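Local coordinates for protein At4g34840 (Arabidopsis thaliana, PDB 3BSF) that is a nucleosidase of the phosphorylase superfamily, an alpha/beta protein built round a mixed sheet and modelled here with adenine bound, at residues D116-S121 and K208-I213; D96-A101 and V202-I207; Q27-R32 and S238-I243. All blocks are in the same frame, centred on the assembly; numbering follows the deposited sequence.

Contact 1: D116-S121 and K208-I213; sequences DVYVVS and KGVTDI. With ADE (adenine), chain C.
Tyr118 and Val210 meet through their side chains, and chi1 of Tyr118 (-70°), which sets CG anti to the carbonyl carbon, swings the ring to the Val210 CG2 methyl. Val210 CG2 meets the ring obliquely, 4.0 Å from Tyr118 CD1. Lys208 leaves the sheet on the same face as Tyr118, and a bend at chi2 (-67°) carries its amine away from strand 117-120. The aliphatic start of the lysine is what touches here: Lys208 CG packs 3.8 Å from Val120 CG2, while NZ continues to a salt bridge with Asp187, a residue of the adenine pocket.

The backbones form a strongly twisted antiparallel pair, their directions 136° apart. Tyr118 and Lys208 make a hydrogen-bonded pair: Tyr118 N donates to Lys208 O at 3.1 Å, and Lys208 N returns a bond to Tyr118 O. Beyond the non-hydrogen-bonded pair of Val117 and Gly209, Val210 N reaches Asp116 O at 2.9 Å in a nearly straight bond. Asp116 O also receives a CA-H contact from Gly209 CA, at 3.5 Å. Val117, the partner of Gly209, turns its side chain to helix 227-246. At the edge of the pairing, the carboxylate of Asp116 and the hydroxyl of Tyr118 share one outside partner, Lys158 NZ.

Strand 208-213 then runs on into the ligand pocket. Adenine N6 donates to Asp212 OD2 at 2.9 Å. Thr211 OG1 packs 3.5 Å from adenine C8 and has a weak hydrogen bond to Ala104 O. Apolar valines and an aromatic ring suit the buried pairing, whereas aspartate suits the pocket by supplying an acceptor for N6. The same strand therefore carries backbone pairing with Asp116-Tyr118 in its middle and, farther on, the carboxylate that accepts from adenine.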
ATOM      1  N   ASP A 116     -26.720   6.302   0.096  1.00 64.59           N
ATOM      2  CA  ASP A 116     -26.498   6.876  -1.232  1.00 64.06           C
ATOM      3  C   ASP A 116     -25.470   6.080  -2.022  1.00 62.98           C
ATOM      4  O   ASP A 116     -24.549   5.505  -1.439  1.00 64.25           O
ATOM      5  CB  ASP A 116     -26.007   8.316  -1.110  1.00 65.11           C
ATOM      6  CG  ASP A 116     -27.137   9.308  -1.031  1.00 66.08           C
ATOM      7  OD1 ASP A 116     -28.172   8.956  -0.430  1.00 68.25           O
ATOM      8  OD2 ASP A 116     -26.995  10.433  -1.557  1.00 65.75           O
ATOM      9  N   VAL A 117     -25.618   6.049  -3.344  1.00 60.52           N
ATOM     10  CA  VAL A 117     -24.668   5.329  -4.185  1.00 58.60           C
ATOM     11  C   VAL A 117     -23.991   6.255  -5.202  1.00 57.98           C
ATOM     12  O   VAL A 117     -24.542   6.576  -6.256  1.00 57.36           O
ATOM     13  CB  VAL A 117     -25.342   4.157  -4.914  1.00 56.84           C
ATOM     14  CG1 VAL A 117     -24.337   3.455  -5.813  1.00 54.43           C
ATOM     15  CG2 VAL A 117     -25.907   3.188  -3.896  1.00 55.77           C
ATOM     16  N   TYR A 118     -22.781   6.679  -4.871  1.00 56.78           N
ATOM     17  CA  TYR A 118     -22.038   7.564  -5.734  1.00 56.94           C
ATOM     18  C   TYR A 118     -21.084   6.839  -6.678  1.00 56.44           C
ATOM     19  O   TYR A 118     -20.714   5.685  -6.461  1.00 55.17           O
ATOM     20  CB  TYR A 118     -21.216   8.557  -4.903  1.00 59.29           C
ATOM     21  CG  TYR A 118     -22.002   9.621  -4.153  1.00 61.80           C
ATOM     22  CD1 TYR A 118     -22.694   9.317  -2.981  1.00 63.32           C
ATOM     23  CD2 TYR A 118     -22.024  10.938  -4.602  1.00 63.02           C
ATOM     24  CE1 TYR A 118     -23.386  10.296  -2.274  1.00 64.07           C
ATOM     25  CE2 TYR A 118     -22.717  11.925  -3.908  1.00 65.21           C
ATOM     26  CZ  TYR A 118     -23.398  11.600  -2.740  1.00 65.12           C
ATOM     27  OH  TYR A 118     -24.087  12.577  -2.042  1.00 65.32           O
ATOM     28  N   VAL A 119     -20.705   7.552  -7.732  1.00 55.83           N
ATOM     29  CA  VAL A 119     -19.755   7.080  -8.727  1.00 55.68           C
ATOM     30  C   VAL A 119     -18.612   8.088  -8.621  1.00 55.68           C
ATOM     31  O   VAL A 119     -18.726   9.233  -9.081  1.00 54.66           O
ATOM     32  CB  VAL A 119     -20.332   7.130 -10.178  1.00 56.63           C
ATOM     33  CG1 VAL A 119     -19.212   6.873 -11.193  1.00 54.59           C
ATOM     34  CG2 VAL A 119     -21.446   6.109 -10.342  1.00 54.01           C
ATOM     35  N   VAL A 120     -17.525   7.665  -7.982  1.00 55.08           N
ATOM     36  CA  VAL A 120     -16.352   8.516  -7.792  1.00 52.95           C
ATOM     37  C   VAL A 120     -15.859   9.109  -9.110  1.00 50.97           C
ATOM     38  O   VAL A 120     -15.722   8.402 -10.105  1.00 48.56           O
ATOM     39  CB  VAL A 120     -15.214   7.721  -7.132  1.00 53.49           C
ATOM     40  CG1 VAL A 120     -13.950   8.578  -7.041  1.00 54.20           C
ATOM     41  CG2 VAL A 120     -15.661   7.250  -5.753  1.00 53.10           C
ATOM     42  N   SER A 121     -15.610  10.417  -9.091  1.00 50.97           N
ATOM     43  CA  SER A 121     -15.144  11.173 -10.263  1.00 51.49           C
ATOM     44  C   SER A 121     -13.636  11.312 -10.252  1.00 51.71           C
ATOM     45  O   SER A 121     -12.954  11.081 -11.253  1.00 52.56           O
ATOM     46  CB  SER A 121     -15.738  12.583 -10.264  1.00 49.03           C
ATOM     47  OG  SER A 121     -15.070  13.399  -9.326  1.00 44.94           O
ATOM     48  N   LYS A 208     -19.111   3.728  -4.661  1.00 54.11           N
ATOM     49  CA  LYS A 208     -19.170   3.668  -3.202  1.00 54.86           C
ATOM     50  C   LYS A 208     -20.551   3.827  -2.558  1.00 55.23           C
ATOM     51  O   LYS A 208     -21.286   4.762  -2.881  1.00 56.00           O
ATOM     52  CB  LYS A 208     -18.224   4.723  -2.646  1.00 55.06           C
ATOM     53  CG  LYS A 208     -16.840   4.669  -3.285  1.00 57.00           C
ATOM     54  CD  LYS A 208     -16.102   3.380  -2.922  1.00 57.74           C
ATOM     55  CE  LYS A 208     -14.665   3.371  -3.449  1.00 58.10           C
ATOM     56  NZ  LYS A 208     -13.866   2.221  -2.913  1.00 58.44           N
ATOM     57  N   GLY A 209     -20.886   2.910  -1.644  1.00 54.93           N
ATOM     58  CA  GLY A 209     -22.165   2.956  -0.943  1.00 54.92           C
ATOM     59  C   GLY A 209     -21.989   3.591   0.428  1.00 55.26           C
ATOM     60  O   GLY A 209     -21.255   3.065   1.276  1.00 53.94           O
ATOM     61  N   VAL A 210     -22.665   4.717   0.656  1.00 55.65           N
ATOM     62  CA  VAL A 210     -22.537   5.448   1.922  1.00 56.43           C
ATOM     63  C   VAL A 210     -23.216   4.749   3.089  1.00 56.81           C
ATOM     64  O   VAL A 210     -24.431   4.639   3.128  1.00 56.41           O
ATOM     65  CB  VAL A 210     -23.106   6.890   1.815  1.00 55.16           C
ATOM     66  CG1 VAL A 210     -22.803   7.661   3.088  1.00 55.60           C
ATOM     67  CG2 VAL A 210     -22.511   7.605   0.616  1.00 54.44           C
ATOM     68  N   THR A 211     -22.424   4.296   4.053  1.00 58.51           N
ATOM     69  CA  THR A 211     -22.970   3.600   5.210  1.00 60.71           C
ATOM     70  C   THR A 211     -22.877   4.395   6.505  1.00 62.11           C
ATOM     71  O   THR A 211     -23.555   4.092   7.480  1.00 62.62           O
ATOM     72  CB  THR A 211     -22.248   2.272   5.430  1.00 60.88           C
ATOM     73  OG1 THR A 211     -20.845   2.520   5.588  1.00 59.08           O
ATOM     74  CG2 THR A 211     -22.491   1.327   4.241  1.00 61.22           C
ATOM     75  N   ASP A 212     -22.042   5.420   6.508  1.00 64.15           N
ATOM     76  CA  ASP A 212     -21.845   6.222   7.699  1.00 65.28           C
ATOM     77  C   ASP A 212     -21.650   7.696   7.351  1.00 65.18           C
ATOM     78  O   ASP A 212     -20.891   8.041   6.449  1.00 65.00           O
ATOM     79  CB  ASP A 212     -20.630   5.666   8.458  1.00 66.69           C
ATOM     80  CG  ASP A 212     -20.140   6.590   9.562  1.00 70.68           C
ATOM     81  OD1 ASP A 212     -20.957   6.993  10.429  1.00 71.54           O
ATOM     82  OD2 ASP A 212     -18.921   6.904   9.572  1.00 71.69           O
ATOM     83  N   ILE A 213     -22.370   8.566   8.047  1.00 65.50           N
ATOM     84  CA  ILE A 213     -22.229   9.987   7.813  1.00 65.96           C
ATOM     85  C   ILE A 213     -21.158  10.465   8.781  1.00 67.08           C
ATOM     86  O   ILE A 213     -21.401  10.613   9.977  1.00 67.72           O
ATOM     87  CB  ILE A 213     -23.566  10.728   8.039  1.00 65.24           C
ATOM     88  CG1 ILE A 213     -24.453  10.556   6.804  1.00 64.29           C
ATOM     89  CG2 ILE A 213     -23.320  12.203   8.313  1.00 65.42           C
ATOM     90  CD1 ILE A 213     -25.699  11.410   6.809  1.00 65.62           C
TER
HETATM   91  N9  ADE C 701     -16.150   2.483   5.397  1.00 90.77           N
HETATM   92  C8  ADE C 701     -17.376   2.587   5.975  1.00 90.39           C
HETATM   93  N7  ADE C 701     -17.526   3.684   6.772  1.00 90.08           N
HETATM   94  C5  ADE C 701     -16.305   4.317   6.688  1.00 90.91           C
HETATM   95  C6  ADE C 701     -15.752   5.537   7.273  1.00 90.60           C
HETATM   96  N6  ADE C 701     -16.475   6.302   8.086  1.00 90.25           N
HETATM   97  N1  ADE C 701     -14.408   5.888   6.949  1.00 90.32           N
HETATM   98  C2  ADE C 701     -13.672   5.081   6.104  1.00 90.21           C
HETATM   99  N3  ADE C 701     -14.119   3.901   5.503  1.00 90.69           N
HETATM  100  C4  ADE C 701     -15.436   3.589   5.841  1.00 91.12           C

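Contact 2: D96-A101 and V202-I207; sequences DLIINA and VPTILI
Ile98 O is a point on which several groups of strand 204-207 converge. Ile205 N donates to Ile98 O at 3.0 Å, in the carbonyl plane. Thr204 CA adds a CA-H contact to Ile98 O at 3.2 Å, and the Thr204 hydroxyl a weak bond. A chi1 of -159° places that hydroxyl near the carbonyl, where the weak bond may partly satisfy it. On either side the parallel ladder continues: Ile98 N bonds to Pro203 O, Asn100 N reaches Ile205 O at 2.7 Å, and Ile207 N closes on Asn100 O.

Ile99 and Ile205 run alongside one another, with Ile99 CG1 4.0 Å from Ile205 CB. Leu97 CD1 rests on Pro203 CB at 3.6 Å. Leu97, Ala101 and Ile207 touch helix 227-246, the small alanine and branched isoleucine both at Leu239. The face bearing Ile98 and Asn100 packs on helix 190-199. The paired main-chain groups satisfy one another, so that the face of Ile99 and Ile205 can be mainly branched and apolar in this layered alpha/beta core, while the other also holds Asn100 and Thr204.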
ATOM      1  N   ASP A  96     -10.652  -5.835 -19.154  1.00 60.30           N
ATOM      2  CA  ASP A  96     -10.886  -4.723 -20.053  1.00 60.66           C
ATOM      3  C   ASP A  96     -11.291  -3.544 -19.185  1.00 60.20           C
ATOM      4  O   ASP A  96     -10.957  -2.393 -19.466  1.00 60.23           O
ATOM      5  CB  ASP A  96     -12.032  -5.031 -21.023  1.00 62.49           C
ATOM      6  CG  ASP A  96     -11.657  -6.056 -22.092  1.00 64.51           C
ATOM      7  OD1 ASP A  96     -10.569  -5.921 -22.700  1.00 64.83           O
ATOM      8  OD2 ASP A  96     -12.468  -6.983 -22.336  1.00 65.29           O
ATOM      9  N   LEU A  97     -12.006  -3.849 -18.112  1.00 59.57           N
ATOM     10  CA  LEU A  97     -12.492  -2.820 -17.206  1.00 59.42           C
ATOM     11  C   LEU A  97     -12.435  -3.288 -15.760  1.00 59.91           C
ATOM     12  O   LEU A  97     -12.957  -4.345 -15.409  1.00 60.31           O
ATOM     13  CB  LEU A  97     -13.931  -2.475 -17.573  1.00 56.65           C
ATOM     14  CG  LEU A  97     -14.678  -1.433 -16.763  1.00 56.33           C
ATOM     15  CD1 LEU A  97     -14.106  -0.041 -17.012  1.00 55.75           C
ATOM     16  CD2 LEU A  97     -16.140  -1.494 -17.186  1.00 56.98           C
ATOM     17  N   ILE A  98     -11.792  -2.497 -14.918  1.00 59.76           N
ATOM     18  CA  ILE A  98     -11.708  -2.844 -13.519  1.00 60.21           C
ATOM     19  C   ILE A  98     -12.553  -1.860 -12.704  1.00 59.57           C
ATOM     20  O   ILE A  98     -12.488  -0.645 -12.895  1.00 59.18           O
ATOM     21  CB  ILE A  98     -10.237  -2.865 -13.046  1.00 61.20           C
ATOM     22  CG1 ILE A  98     -10.169  -2.637 -11.539  1.00 62.52           C
ATOM     23  CG2 ILE A  98      -9.426  -1.839 -13.807  1.00 62.22           C
ATOM     24  CD1 ILE A  98      -8.759  -2.579 -11.018  1.00 64.52           C
ATOM     25  N   ILE A  99     -13.370  -2.409 -11.811  1.00 58.81           N
ATOM     26  CA  ILE A  99     -14.247  -1.610 -10.974  1.00 57.77           C
ATOM     27  C   ILE A  99     -14.032  -1.896  -9.498  1.00 56.81           C
ATOM     28  O   ILE A  99     -13.997  -3.051  -9.075  1.00 55.57           O
ATOM     29  CB  ILE A  99     -15.723  -1.883 -11.309  1.00 58.27           C
ATOM     30  CG1 ILE A  99     -15.967  -1.594 -12.791  1.00 58.69           C
ATOM     31  CG2 ILE A  99     -16.634  -1.020 -10.426  1.00 58.15           C
ATOM     32  CD1 ILE A  99     -17.380  -1.893 -13.250  1.00 58.28           C
ATOM     33  N   ASN A 100     -13.901  -0.821  -8.726  1.00 55.82           N
ATOM     34  CA  ASN A 100     -13.692  -0.902  -7.286  1.00 53.87           C
ATOM     35  C   ASN A 100     -14.933  -0.485  -6.523  1.00 53.17           C
ATOM     36  O   ASN A 100     -15.230   0.706  -6.413  1.00 53.88           O
ATOM     37  CB  ASN A 100     -12.542   0.006  -6.878  1.00 53.84           C
ATOM     38  CG  ASN A 100     -12.387   0.105  -5.379  1.00 53.82           C
ATOM     39  OD1 ASN A 100     -12.298  -0.908  -4.690  1.00 53.61           O
ATOM     40  ND2 ASN A 100     -12.349   1.329  -4.864  1.00 53.11           N
ATOM     41  N   ALA A 101     -15.643  -1.460  -5.973  1.00 51.76           N
ATOM     42  CA  ALA A 101     -16.855  -1.166  -5.222  1.00 51.35           C
ATOM     43  C   ALA A 101     -16.756  -1.453  -3.713  1.00 50.27           C
ATOM     44  O   ALA A 101     -15.877  -2.192  -3.249  1.00 49.94           O
ATOM     45  CB  ALA A 101     -18.025  -1.927  -5.837  1.00 50.97           C
ATOM     46  N   VAL A 202      -5.378   0.818 -17.504  1.00 50.39           N
ATOM     47  CA  VAL A 202      -6.621   0.106 -17.779  1.00 49.37           C
ATOM     48  C   VAL A 202      -7.825   0.889 -17.229  1.00 49.93           C
ATOM     49  O   VAL A 202      -7.765   1.443 -16.121  1.00 49.75           O
ATOM     50  CB  VAL A 202      -6.587  -1.338 -17.171  1.00 49.58           C
ATOM     51  CG1 VAL A 202      -5.762  -1.355 -15.899  1.00 50.81           C
ATOM     52  CG2 VAL A 202      -8.003  -1.839 -16.885  1.00 48.20           C
ATOM     53  N   PRO A 203      -8.928   0.966 -18.012  1.00 48.90           N
ATOM     54  CA  PRO A 203     -10.164   1.672 -17.636  1.00 48.17           C
ATOM     55  C   PRO A 203     -10.581   1.321 -16.218  1.00 47.98           C
ATOM     56  O   PRO A 203     -10.641   0.143 -15.866  1.00 49.27           O
ATOM     57  CB  PRO A 203     -11.158   1.177 -18.669  1.00 47.08           C
ATOM     58  CG  PRO A 203     -10.324   1.095 -19.872  1.00 47.27           C
ATOM     59  CD  PRO A 203      -9.064   0.396 -19.362  1.00 47.04           C
ATOM     60  N   THR A 204     -10.893   2.332 -15.414  1.00 47.05           N
ATOM     61  CA  THR A 204     -11.233   2.087 -14.025  1.00 46.61           C
ATOM     62  C   THR A 204     -12.421   2.884 -13.502  1.00 47.49           C
ATOM     63  O   THR A 204     -12.572   4.065 -13.778  1.00 47.75           O
ATOM     64  CB  THR A 204      -9.989   2.370 -13.147  1.00 46.84           C
ATOM     65  OG1 THR A 204     -10.111   1.688 -11.895  1.00 45.47           O
ATOM     66  CG2 THR A 204      -9.818   3.886 -12.922  1.00 47.92           C
ATOM     67  N   ILE A 205     -13.266   2.222 -12.724  1.00 49.18           N
ATOM     68  CA  ILE A 205     -14.443   2.868 -12.147  1.00 49.49           C
ATOM     69  C   ILE A 205     -14.545   2.573 -10.642  1.00 49.99           C
ATOM     70  O   ILE A 205     -14.247   1.454 -10.193  1.00 49.51           O
ATOM     71  CB  ILE A 205     -15.715   2.372 -12.845  1.00 49.12           C
ATOM     72  CG1 ILE A 205     -15.649   2.734 -14.322  1.00 47.88           C
ATOM     73  CG2 ILE A 205     -16.944   2.990 -12.201  1.00 49.61           C
ATOM     74  CD1 ILE A 205     -16.856   2.297 -15.085  1.00 50.22           C
ATOM     75  N   LEU A 206     -14.953   3.579  -9.867  1.00 49.71           N
ATOM     76  CA  LEU A 206     -15.092   3.411  -8.422  1.00 49.57           C
ATOM     77  C   LEU A 206     -16.506   3.736  -7.990  1.00 50.56           C
ATOM     78  O   LEU A 206     -17.020   4.826  -8.235  1.00 51.62           O
ATOM     79  CB  LEU A 206     -14.098   4.300  -7.674  1.00 47.75           C
ATOM     80  CG  LEU A 206     -12.613   3.996  -7.920  1.00 47.99           C
ATOM     81  CD1 LEU A 206     -12.243   4.359  -9.343  1.00 48.06           C
ATOM     82  CD2 LEU A 206     -11.749   4.787  -6.957  1.00 48.16           C
ATOM     83  N   ILE A 207     -17.140   2.769  -7.349  1.00 51.45           N
ATOM     84  CA  ILE A 207     -18.506   2.927  -6.888  1.00 52.58           C
ATOM     85  C   ILE A 207     -18.569   2.737  -5.367  1.00 53.65           C
ATOM     86  O   ILE A 207     -18.148   1.704  -4.844  1.00 53.89           O
ATOM     87  CB  ILE A 207     -19.406   1.914  -7.605  1.00 51.68           C
ATOM     88  CG1 ILE A 207     -19.392   2.208  -9.103  1.00 49.47           C
ATOM     89  CG2 ILE A 207     -20.823   1.973  -7.050  1.00 52.87           C
ATOM     90  CD1 ILE A 207     -20.145   1.198  -9.919  1.00 48.76           C
TER

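Contact 3: Q27-R32 and S238-I243; sequences QPLINR and SLTKVI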
ATOM      1  N   GLN A  27     -20.906 -10.211  -1.426  1.00 60.12           N
ATOM      2  CA  GLN A  27     -21.792 -11.363  -1.308  1.00 60.26           C
ATOM      3  C   GLN A  27     -23.092 -11.326  -2.114  1.00 60.28           C
ATOM      4  O   GLN A  27     -23.275 -12.164  -2.995  1.00 59.63           O
ATOM      5  CB  GLN A  27     -22.103 -11.647   0.165  1.00 60.87           C
ATOM      6  CG  GLN A  27     -22.499 -13.091   0.430  1.00 61.20           C
ATOM      7  CD  GLN A  27     -21.509 -14.074  -0.176  1.00 62.23           C
ATOM      8  OE1 GLN A  27     -21.757 -14.656  -1.243  1.00 60.93           O
ATOM      9  NE2 GLN A  27     -20.368 -14.249   0.492  1.00 62.10           N
ATOM     10  N   PRO A  28     -23.998 -10.354  -1.838  1.00 60.57           N
ATOM     11  CA  PRO A  28     -25.269 -10.266  -2.571  1.00 60.24           C
ATOM     12  C   PRO A  28     -25.109 -10.396  -4.090  1.00 59.99           C
ATOM     13  O   PRO A  28     -25.796 -11.202  -4.739  1.00 59.00           O
ATOM     14  CB  PRO A  28     -25.806  -8.891  -2.167  1.00 59.93           C
ATOM     15  CG  PRO A  28     -25.263  -8.698  -0.808  1.00 59.89           C
ATOM     16  CD  PRO A  28     -23.835  -9.172  -0.970  1.00 60.94           C
ATOM     17  N   LEU A  29     -24.210  -9.587  -4.647  1.00 58.91           N
ATOM     18  CA  LEU A  29     -23.961  -9.616  -6.075  1.00 58.57           C
ATOM     19  C   LEU A  29     -23.612 -11.052  -6.476  1.00 59.49           C
ATOM     20  O   LEU A  29     -24.222 -11.608  -7.394  1.00 59.70           O
ATOM     21  CB  LEU A  29     -22.815  -8.660  -6.429  1.00 56.53           C
ATOM     22  CG  LEU A  29     -22.420  -8.607  -7.905  1.00 55.78           C
ATOM     23  CD1 LEU A  29     -23.585  -8.055  -8.726  1.00 55.42           C
ATOM     24  CD2 LEU A  29     -21.178  -7.746  -8.078  1.00 55.15           C
ATOM     25  N   ILE A  30     -22.646 -11.648  -5.768  1.00 59.78           N
ATOM     26  CA  ILE A  30     -22.198 -13.022  -6.030  1.00 59.65           C
ATOM     27  C   ILE A  30     -23.395 -13.975  -6.102  1.00 61.64           C
ATOM     28  O   ILE A  30     -23.457 -14.870  -6.956  1.00 61.68           O
ATOM     29  CB  ILE A  30     -21.212 -13.522  -4.925  1.00 56.80           C
ATOM     30  CG1 ILE A  30     -19.975 -12.621  -4.884  1.00 55.04           C
ATOM     31  CG2 ILE A  30     -20.779 -14.949  -5.207  1.00 52.39           C
ATOM     32  CD1 ILE A  30     -18.958 -13.033  -3.847  1.00 53.92           C
ATOM     33  N   ASN A  31     -24.355 -13.771  -5.210  1.00 63.00           N
ATOM     34  CA  ASN A  31     -25.538 -14.605  -5.186  1.00 63.88           C
ATOM     35  C   ASN A  31     -26.435 -14.378  -6.389  1.00 63.56           C
ATOM     36  O   ASN A  31     -26.775 -15.326  -7.085  1.00 62.60           O
ATOM     37  CB  ASN A  31     -26.323 -14.359  -3.902  1.00 66.42           C
ATOM     38  CG  ASN A  31     -25.546 -14.764  -2.666  1.00 69.24           C
ATOM     39  OD1 ASN A  31     -24.736 -15.693  -2.710  1.00 70.80           O
ATOM     40  ND2 ASN A  31     -25.794 -14.080  -1.551  1.00 70.94           N
ATOM     41  N   ARG A  32     -26.807 -13.125  -6.641  1.00 64.51           N
ATOM     42  CA  ARG A  32     -27.698 -12.819  -7.759  1.00 66.48           C
ATOM     43  C   ARG A  32     -27.153 -13.296  -9.099  1.00 67.17           C
ATOM     44  O   ARG A  32     -27.900 -13.804  -9.939  1.00 67.01           O
ATOM     45  CB  ARG A  32     -27.994 -11.312  -7.837  1.00 66.85           C
ATOM     46  CG  ARG A  32     -29.194 -10.979  -8.731  1.00 67.72           C
ATOM     47  CD  ARG A  32     -29.442  -9.474  -8.872  1.00 70.08           C
ATOM     48  NE  ARG A  32     -29.542  -8.791  -7.580  1.00 73.09           N
ATOM     49  CZ  ARG A  32     -30.037  -7.566  -7.411  1.00 73.75           C
ATOM     50  NH1 ARG A  32     -30.484  -6.878  -8.454  1.00 74.45           N
ATOM     51  NH2 ARG A  32     -30.091  -7.030  -6.198  1.00 73.01           N
ATOM     52  N   SER A 238     -27.593  -1.867  -7.208  1.00 67.67           N
ATOM     53  CA  SER A 238     -26.999  -0.879  -8.095  1.00 65.83           C
ATOM     54  C   SER A 238     -25.912  -1.419  -9.022  1.00 64.63           C
ATOM     55  O   SER A 238     -25.901  -1.123 -10.222  1.00 64.20           O
ATOM     56  CB  SER A 238     -26.430   0.267  -7.265  1.00 66.17           C
ATOM     57  OG  SER A 238     -27.446   0.847  -6.468  1.00 67.79           O
ATOM     58  N   LEU A 239     -24.986  -2.198  -8.471  1.00 63.05           N
ATOM     59  CA  LEU A 239     -23.909  -2.765  -9.280  1.00 61.43           C
ATOM     60  C   LEU A 239     -24.492  -3.637 -10.397  1.00 61.07           C
ATOM     61  O   LEU A 239     -24.041  -3.580 -11.537  1.00 61.16           O
ATOM     62  CB  LEU A 239     -22.960  -3.580  -8.393  1.00 60.27           C
ATOM     63  CG  LEU A 239     -22.182  -2.743  -7.370  1.00 58.84           C
ATOM     64  CD1 LEU A 239     -21.600  -3.638  -6.302  1.00 57.94           C
ATOM     65  CD2 LEU A 239     -21.099  -1.950  -8.067  1.00 57.38           C
ATOM     66  N   THR A 240     -25.501  -4.436 -10.068  1.00 59.59           N
ATOM     67  CA  THR A 240     -26.143  -5.282 -11.056  1.00 59.04           C
ATOM     68  C   THR A 240     -26.570  -4.450 -12.269  1.00 59.59           C
ATOM     69  O   THR A 240     -26.177  -4.735 -13.413  1.00 58.80           O
ATOM     70  CB  THR A 240     -27.382  -5.951 -10.458  1.00 58.65           C
ATOM     71  OG1 THR A 240     -26.994  -6.714  -9.306  1.00 57.18           O
ATOM     72  CG2 THR A 240     -28.051  -6.855 -11.493  1.00 57.40           C
ATOM     73  N   LYS A 241     -27.375  -3.421 -12.006  1.00 60.48           N
ATOM     74  CA  LYS A 241     -27.870  -2.535 -13.057  1.00 60.72           C
ATOM     75  C   LYS A 241     -26.715  -1.849 -13.800  1.00 60.38           C
ATOM     76  O   LYS A 241     -26.877  -1.420 -14.943  1.00 60.11           O
ATOM     77  CB  LYS A 241     -28.830  -1.487 -12.466  1.00 61.55           C
ATOM     78  CG  LYS A 241     -30.127  -2.059 -11.845  1.00 62.81           C
ATOM     79  CD  LYS A 241     -31.070  -2.704 -12.880  1.00 62.74           C
ATOM     80  CE  LYS A 241     -32.388  -3.208 -12.255  1.00 63.42           C
ATOM     81  NZ  LYS A 241     -32.243  -4.438 -11.401  1.00 63.84           N
ATOM     82  N   VAL A 242     -25.553  -1.744 -13.154  1.00 59.91           N
ATOM     83  CA  VAL A 242     -24.375  -1.146 -13.795  1.00 58.81           C
ATOM     84  C   VAL A 242     -23.792  -2.172 -14.777  1.00 58.76           C
ATOM     85  O   VAL A 242     -23.444  -1.827 -15.906  1.00 58.15           O
ATOM     86  CB  VAL A 242     -23.269  -0.775 -12.760  1.00 57.60           C
ATOM     87  CG1 VAL A 242     -22.070  -0.173 -13.467  1.00 54.91           C
ATOM     88  CG2 VAL A 242     -23.808   0.201 -11.750  1.00 58.05           C
ATOM     89  N   ILE A 243     -23.698  -3.428 -14.330  1.00 59.07           N
ATOM     90  CA  ILE A 243     -23.170  -4.529 -15.141  1.00 59.62           C
ATOM     91  C   ILE A 243     -24.076  -4.690 -16.331  1.00 60.09           C
ATOM     92  O   ILE A 243     -23.628  -4.879 -17.467  1.00 58.55           O
ATOM     93  CB  ILE A 243     -23.200  -5.886 -14.394  1.00 59.55           C
ATOM     94  CG1 ILE A 243     -22.203  -5.897 -13.235  1.00 58.92           C
ATOM     95  CG2 ILE A 243     -22.860  -7.003 -15.368  1.00 61.04           C
ATOM     96  CD1 ILE A 243     -22.190  -7.199 -12.452  1.00 58.54           C
TER
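Leu29 lays its CD1 methyl alongside Thr240, the two side chains passing antiparallel, flank to flank, with Leu29 CD1 3.7 Å from Thr240 OG1. Leu29 CD1 also meets Ile243 CD1 at 4.1 Å. The other branch is looser, Leu29 CD2 lying 4.5 Å from Leu239 CD1. One leucine thus touches residues from successive turns of helix 238-243. Its CG stands anti to the backbone N (chi1 179°), an extended start that carries both methyls out to the neighbouring helix. Such reach matters because the axes of the two helical segments come no nearer than 10.4 Å, crossing at -51°. Strand 59-65 adds to this apolar layer: Ile63 touches Leu29, while Leu59 and Ile61 touch Ile243.

Toward solvent the chemistry changes. Arg32 bends at chi3 (-53°), and one face of its guanidinium comes over Thr240. Thr240 OG1 sits 3.4 Å above the guanidinium plane of Arg32, off-centre over the group, so this is packing over a flat group. Thr240 OG1 has its own hydrogen bond, to Asp236 O one turn earlier, which suits threonine to a buried position inside a helix. The arginine finds its charge partner in Asp236, whose OD2 forms a salt bridge with Arg32 NH2. At the edge of the guanidinium, Lys241 NZ approaches Arg32 NH1 to 4.2 Å. These are like charges, and the Asp236 carboxylate, paired with Arg32, may offset part of the positive charge; Lys241 also touches a crystal neighbour, which may influence where its amine lies.

The contact therefore grades from methyl groups on the strand side to charge on the solvent-facing side: Leu29 joins the helices by apolar packing, and the salt bridge to Asp236 ties the outer part of Arg32 to the same partner helix.

In the fold
Contacts 1 and 2 belong to the core and share strand 204-213: its earlier part runs parallel to strand 97-106, and its later part pairs antiparallel with strand 117-125. A probable backbone bond from Val120 N to Leu206 O joins the two. Contact 3 lies farther out, where two helices meet through side chains alone and charged outer side chains replace the backbone ladder. Helix 227-246 links all three, since it also packs on contact 2 through Leu239 and on Val117 of contact 1 through Ser238. Contact 1 alone reaches adenine; contact 2 is the more uniformly apolar in its side chains, and contact 3 pairs apolar packing with an arginine whose salt bridge lies just outside the segments.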